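Local coordinates for protein phosphoserine aminotransferase (Bacillus alcalophilus, PDB 1W23) that reversibly converts 3-phosphohydroxypyruvate to phosphoserine by pyridoxal-phosphate-dependent transamination with glutamate, the second step of serine biosynthesis from 3-phosphoglycerate, at residues F80-L83 / P84-L88; E218-T222 / M223-A227. One frame throughout, in Å; residues are numbered along the deposited sequence. Where two conformers were deposited one is given.

Interaction 1: F80-L83 / P84-L88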
ATOM      1  N   PHE A  80       9.319  -0.593  11.279  1.00  9.00           N
ATOM      2  CA  PHE A  80      10.007  -1.248  12.391  1.00  9.59           C
ATOM      3  C   PHE A  80      11.275  -1.942  11.962  1.00  9.82           C
ATOM      4  O   PHE A  80      12.242  -1.986  12.720  1.00 10.45           O
ATOM      5  CB  PHE A  80       9.112  -2.271  13.084  1.00  9.58           C
ATOM      6  CG  PHE A  80       7.837  -1.740  13.752  1.00  9.10           C
ATOM      7  CD1 PHE A  80       6.833  -2.626  14.051  1.00  9.45           C
ATOM      8  CD2 PHE A  80       7.694  -0.406  14.108  1.00  9.24           C
ATOM      9  CE1 PHE A  80       5.678  -2.213  14.713  1.00 10.31           C
ATOM     10  CE2 PHE A  80       6.550   0.015  14.760  1.00  9.99           C
ATOM     11  CZ  PHE A  80       5.582  -0.884  15.094  1.00  9.94           C
ATOM     12  N   THR A  81      11.298  -2.526  10.765  1.00 10.01           N
ATOM     13  CA  THR A  81      12.527  -3.155  10.229  1.00 10.45           C
ATOM     14  C   THR A  81      13.325  -2.200   9.348  1.00 10.32           C
ATOM     15  O   THR A  81      14.572  -2.194   9.390  1.00 10.71           O
ATOM     16  CB  THR A  81      12.206  -4.485   9.536  1.00 11.22           C
ATOM     17  OG1 THR A  81      13.478  -5.162   9.299  1.00 12.38           O
ATOM     18  CG2 THR A  81      11.483  -4.387   8.229  1.00 12.24           C
ATOM     19  N   MET A  82      12.698  -1.317   8.542  1.00 10.17           N
ATOM     20  CA  MET A  82      13.448  -0.444   7.666  1.00 11.09           C
ATOM     21  C   MET A  82      14.343   0.489   8.444  1.00 10.52           C
ATOM     22  O   MET A  82      15.464   0.766   8.038  1.00 11.62           O
ATOM     23  CB  MET A  82      12.448   0.245   6.724  0.70 11.35           C
ATOM     24  CG  MET A  82      13.076   0.925   5.552  0.70 10.50           C
ATOM     25  SD  MET A  82      11.820   1.538   4.434  0.70 11.46           S
ATOM     26  CE  MET A  82      12.724   2.547   3.292  0.70 12.74           C
ATOM     27  N   LEU A  83      13.876   0.981   9.591  1.00 10.07           N
ATOM     28  CA  LEU A  83      14.698   1.909  10.401  1.00 10.38           C
ATOM     29  C   LEU A  83      16.005   1.279  10.828  1.00 10.71           C
ATOM     30  O   LEU A  83      17.090   1.778  10.473  1.00 11.96           O
ATOM     31  CB  LEU A  83      13.855   2.446  11.569  1.00 12.32           C
ATOM     32  CG  LEU A  83      14.711   3.016  12.777  1.00 17.38           C
ATOM     33  CD1 LEU A  83      15.347   4.299  12.366  1.00 22.43           C
ATOM     34  CD2 LEU A  83      13.888   3.138  14.043  1.00 17.58           C
ATOM     35  N   PRO A  84      16.011   0.129  11.541  1.00 10.79           N
ATOM     36  CA  PRO A  84      17.324  -0.463  11.901  1.00 11.49           C
ATOM     37  C   PRO A  84      18.098  -0.939  10.690  1.00 12.01           C
ATOM     38  O   PRO A  84      19.324  -0.897  10.682  1.00 12.32           O
ATOM     39  CB  PRO A  84      16.936  -1.575  12.871  1.00 12.34           C
ATOM     40  CG  PRO A  84      15.477  -1.887  12.571  1.00 11.95           C
ATOM     41  CD  PRO A  84      14.919  -0.548  12.238  1.00 11.41           C
ATOM     42  N   MET A  85      17.425  -1.390   9.627  1.00 11.61           N
ATOM     43  CA  MET A  85      18.199  -1.787   8.423  1.00 13.34           C
ATOM     44  C   MET A  85      19.048  -0.649   7.880  1.00 13.47           C
ATOM     45  O   MET A  85      20.117  -0.850   7.354  1.00 16.95           O
ATOM     46  CB  MET A  85      17.318  -2.124   7.216  0.50 14.41           C
ATOM     47  CG  MET A  85      16.765  -3.512   7.293  0.50 12.22           C
ATOM     48  SD  MET A  85      15.780  -3.833   5.834  0.50 13.80           S
ATOM     49  CE  MET A  85      15.254  -5.504   6.188  0.50 18.79           C
ATOM     50  N   ASN A  86      18.584   0.586   8.019  1.00 12.60           N
ATOM     51  CA  ASN A  86      19.299   1.733   7.535  1.00 13.00           C
ATOM     52  C   ASN A  86      20.220   2.357   8.546  1.00 13.69           C
ATOM     53  O   ASN A  86      21.262   2.859   8.129  1.00 18.10           O
ATOM     54  CB  ASN A  86      18.316   2.792   6.981  1.00 13.08           C
ATOM     55  CG  ASN A  86      17.740   2.427   5.631  1.00 12.22           C
ATOM     56  OD1 ASN A  86      18.168   2.966   4.596  1.00 13.43           O
ATOM     57  ND2 ASN A  86      16.782   1.487   5.599  1.00 12.52           N
ATOM     58  N   LEU A  87      19.897   2.369   9.820  1.00 12.47           N
ATOM     59  CA  LEU A  87      20.675   3.104  10.810  1.00 13.13           C
ATOM     60  C   LEU A  87      21.391   2.231  11.838  1.00 13.35           C
ATOM     61  O   LEU A  87      22.327   2.711  12.501  1.00 15.15           O
ATOM     62  CB  LEU A  87      19.758   4.107  11.568  1.00 15.74           C
ATOM     63  CG  LEU A  87      19.331   5.383  10.863  1.00 18.57           C
ATOM     64  CD1 LEU A  87      18.549   6.231  11.875  1.00 20.68           C
ATOM     65  CD2 LEU A  87      20.523   6.127  10.236  1.00 24.22           C
ATOM     66  N   LEU A  88      20.991   0.998  12.035  1.00 13.10           N
ATOM     67  CA  LEU A  88      21.623   0.165  13.084  1.00 13.88           C
ATOM     68  C   LEU A  88      22.830  -0.519  12.498  1.00 15.50           C
ATOM     69  O   LEU A  88      22.765  -1.652  12.008  1.00 21.27           O
ATOM     70  CB  LEU A  88      20.562  -0.784  13.656  1.00 14.05           C
ATOM     71  CG  LEU A  88      21.037  -1.655  14.826  1.00 15.25           C
ATOM     72  CD1 LEU A  88      21.718  -0.849  15.893  1.00 17.24           C
ATOM     73  CD2 LEU A  88      19.895  -2.458  15.440  1.00 16.92           C
TER

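Interaction 2: E218-T222 / M223-A227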
ATOM      1  N   GLU A 218      25.106  -0.101   2.132  1.00 46.34           N
ATOM      2  CA  GLU A 218      25.702  -1.233   1.461  1.00 52.87           C
ATOM      3  C   GLU A 218      24.863  -2.428   1.891  1.00 52.54           C
ATOM      4  O   GLU A 218      24.614  -2.532   3.109  1.00 54.73           O
ATOM      5  CB  GLU A 218      27.206  -1.343   1.777  1.00 69.71           C
ATOM      6  N   GLN A 219      24.462  -3.164   0.861  1.00 52.68           N
ATOM      7  CA  GLN A 219      23.870  -4.461   1.124  1.00 47.60           C
ATOM      8  C   GLN A 219      22.394  -4.401   1.491  1.00 35.74           C
ATOM      9  O   GLN A 219      21.799  -5.470   1.724  1.00 41.58           O
ATOM     10  CB  GLN A 219      24.607  -5.193   2.250  1.00 53.86           C
ATOM     11  N   VAL A 220      21.786  -3.231   1.538  1.00 18.96           N
ATOM     12  CA  VAL A 220      20.341  -3.191   1.778  1.00 15.10           C
ATOM     13  C   VAL A 220      19.579  -3.212   0.451  1.00 13.98           C
ATOM     14  O   VAL A 220      19.955  -2.446  -0.452  1.00 15.34           O
ATOM     15  CB  VAL A 220      19.999  -1.943   2.612  1.00 15.01           C
ATOM     16  CG1 VAL A 220      18.488  -1.769   2.754  1.00 13.82           C
ATOM     17  CG2 VAL A 220      20.668  -2.058   3.999  1.00 16.53           C
ATOM     18  N   PRO A 221      18.549  -4.047   0.278  1.00 12.77           N
ATOM     19  CA  PRO A 221      17.775  -4.058  -0.967  1.00 12.63           C
ATOM     20  C   PRO A 221      17.307  -2.660  -1.347  1.00 12.60           C
ATOM     21  O   PRO A 221      16.945  -1.838  -0.484  1.00 12.28           O
ATOM     22  CB  PRO A 221      16.603  -4.910  -0.613  1.00 12.51           C
ATOM     23  CG  PRO A 221      17.208  -5.910   0.343  1.00 13.06           C
ATOM     24  CD  PRO A 221      18.090  -5.055   1.226  1.00 14.03           C
ATOM     25  N   THR A 222      17.189  -2.417  -2.661  1.00 12.77           N
ATOM     26  CA  THR A 222      16.836  -1.107  -3.186  1.00 13.44           C
ATOM     27  C   THR A 222      15.587  -0.520  -2.536  1.00 12.04           C
ATOM     28  O   THR A 222      15.561   0.663  -2.107  1.00 12.39           O
ATOM     29  CB  THR A 222      16.638  -1.243  -4.725  1.00 13.78           C
ATOM     30  OG1 THR A 222      17.797  -1.837  -5.313  1.00 14.76           O
ATOM     31  CG2 THR A 222      16.475   0.149  -5.293  1.00 18.06           C
ATOM     32  N   MET A 223      14.526  -1.305  -2.480  1.00 11.93           N
ATOM     33  CA  MET A 223      13.227  -0.802  -1.971  1.00 11.41           C
ATOM     34  C   MET A 223      13.312  -0.503  -0.485  1.00 10.96           C
ATOM     35  O   MET A 223      12.430   0.226   0.008  1.00 11.13           O
ATOM     36  CB  MET A 223      12.104  -1.822  -2.212  1.00 12.72           C
ATOM     37  CG  MET A 223      11.459  -1.775  -3.597  1.00 13.57           C
ATOM     38  SD  MET A 223      10.532  -0.240  -3.890  1.00 12.51           S
ATOM     39  CE  MET A 223       9.122  -0.446  -2.813  1.00 13.43           C
ATOM     40  N   LEU A 224      14.284  -1.039   0.246  1.00 10.68           N
ATOM     41  CA  LEU A 224      14.393  -0.907   1.694  1.00 10.33           C
ATOM     42  C   LEU A 224      15.373   0.177   2.118  1.00 10.68           C
ATOM     43  O   LEU A 224      15.545   0.357   3.339  1.00 11.27           O
ATOM     44  CB  LEU A 224      14.698  -2.245   2.355  1.00 10.82           C
ATOM     45  CG  LEU A 224      13.530  -3.262   2.221  1.00 12.43           C
ATOM     46  CD1 LEU A 224      13.993  -4.673   2.465  1.00 14.24           C
ATOM     47  CD2 LEU A 224      12.425  -2.858   3.192  1.00 19.36           C
ATOM     48  N   GLN A 225      15.981   0.878   1.191  1.00 11.29           N
ATOM     49  CA  GLN A 225      16.838   2.054   1.467  1.00 12.20           C
ATOM     50  C   GLN A 225      16.032   3.311   1.542  1.00 11.37           C
ATOM     51  O   GLN A 225      15.335   3.616   0.578  1.00 11.92           O
ATOM     52  CB  GLN A 225      17.935   2.223   0.383  1.00 13.70           C
ATOM     53  CG  GLN A 225      18.852   1.053   0.288  1.00 17.35           C
ATOM     54  CD  GLN A 225      20.099   1.331  -0.423  1.00 25.80           C
ATOM     55  OE1 GLN A 225      20.384   2.483  -0.756  1.00 35.60           O
ATOM     56  NE2 GLN A 225      20.816   0.264  -0.616  1.00 38.08           N
ATOM     57  N   TYR A 226      16.146   4.079   2.622  1.00 11.72           N
ATOM     58  CA  TYR A 226      15.511   5.415   2.571  1.00 11.77           C
ATOM     59  C   TYR A 226      16.056   6.246   1.405  1.00 11.75           C
ATOM     60  O   TYR A 226      15.294   7.008   0.794  1.00 12.13           O
ATOM     61  CB  TYR A 226      15.635   6.206   3.878  1.00 12.00           C
ATOM     62  CG  TYR A 226      14.856   5.556   4.992  1.00 11.10           C
ATOM     63  CD1 TYR A 226      15.475   4.839   5.985  1.00 12.68           C
ATOM     64  CD2 TYR A 226      13.472   5.645   5.045  1.00 12.29           C
ATOM     65  CE1 TYR A 226      14.756   4.235   7.001  1.00 13.30           C
ATOM     66  CE2 TYR A 226      12.741   5.017   6.050  1.00 11.50           C
ATOM     67  CZ  TYR A 226      13.391   4.309   7.046  1.00 11.10           C
ATOM     68  OH  TYR A 226      12.722   3.681   8.041  1.00 12.60           O
ATOM     69  N   ALA A 227      17.353   6.114   1.099  1.00 12.65           N
ATOM     70  CA  ALA A 227      17.952   6.903   0.029  1.00 13.22           C
ATOM     71  C   ALA A 227      17.223   6.700  -1.281  1.00 12.70           C
ATOM     72  O   ALA A 227      17.091   7.685  -2.072  1.00 14.11           O
ATOM     73  CB  ALA A 227      19.449   6.563  -0.071  1.00 16.66           C
TER

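Interaction 1: F80-L83 / P84-L88
Met85 N donates to Thr81 O at 3.0 Å and Leu87 N to Leu83 O at 2.9 Å, two i to i+4 bonds of the helix 75-87, which kinks at Pro84 because the proline nitrogen has no hydrogen to give to Phe80 O. In place of that bond the ring sits against the carbonyl, with Pro84 CD 3.1 Å from Phe80 O. The ring follows directly on Leu83, and the peptide link between them holds CD close to Leu83 CB.

Met82 O is gripped twice by Asn86: the backbone N and the side-chain ND2 approach it from opposite faces of the carbonyl plane, ND2 at 2.9 Å and with the oxygen close to its own amide plane. With CG anti to the carbonyl carbon (chi1 -75°), the Asn86 amide turns back alongside Met82. The same ND2 also donates to Leu224 O, and OD1 accepts from Tyr226 N, so the buried amide is used at both ends.

One turn apart, Leu83 CD1 meets Leu87 CD1 at 3.8 Å, and both leucines pack on Tyr144 and Ile170 of the central sheet. In one of its two conformers, Met85 brings CE to 3.6 Å from Thr81 OG1. Phe80 touches the cofactor, Trp102 and Asp172: this is a proline-kinked helix running from the pyridoxal-phosphate pocket along the sheet of a class-V aminotransferase.

Interaction 2: E218-T222 / M223-A227
Gln225 folds back on Val220 and bonds its carbonyl: NE2 gives a hydrogen to Val220 O at 2.8 Å, with an N-H...O angle of 157°. The oxygen lies near the amide plane of the glutamine, while the donor is tilted from the plane of the carbonyl. The chain that carries the amide leaves with CG anti to the carbonyl carbon (chi1 -60°) and stays extended, passing Pro221 O with CG at 3.5 Å.

Inside this bend the packing is close. Leu224 N reaches Pro221 O at 2.9 Å from well above the carbonyl plane, an i to i+3 bond of a short 3-10 turn. Val220 CG1 rests on Leu224 CB at 3.8 Å, and Leu224 CD1 lies against the Pro221 ring, 4.0 Å from CB. A weak bond from Gln225 N to Thr222 O, 3.3 Å long, continues the turn up to Gln225, which occupies the N-cap position of helix 226-231. Thr222 O is also bonded by Thr228 OG1 from that helix.

The loose side begins before Val220: Glu218 and Gln219 are exposed, and their side chains are modelled only to CB. On the dimer face the chain is covered again, for Thr222 OG1 is hydrogen-bonded to Glu109 of the second subunit, and Leu224 packs on Leu224 of that subunit. Met223, bent at chi2 and chi3, lies against Tyr236 and Asn237 of its own chain.

Interaction 1 comes first along the chain, within helix 75-87; interaction 2 follows more than a hundred residues later, where the loop after helix 210-213 leads into helix 226-231. Their centres are nevertheless only 10 Å apart and they touch directly, with Tyr226 packed on Met82 and Leu83. The Asn86 side chain bridges the two, from near the end of helix 75-87 to the start of helix 226-231. Both contacts also reach the second subunit: Pro221 of each chain packs on Thr81 and Met85 of the other. Helix 75-87, which packs on strands 142-148 and 169-172 and brings Phe80 to the cofactor, is so joined to the homodimer interface.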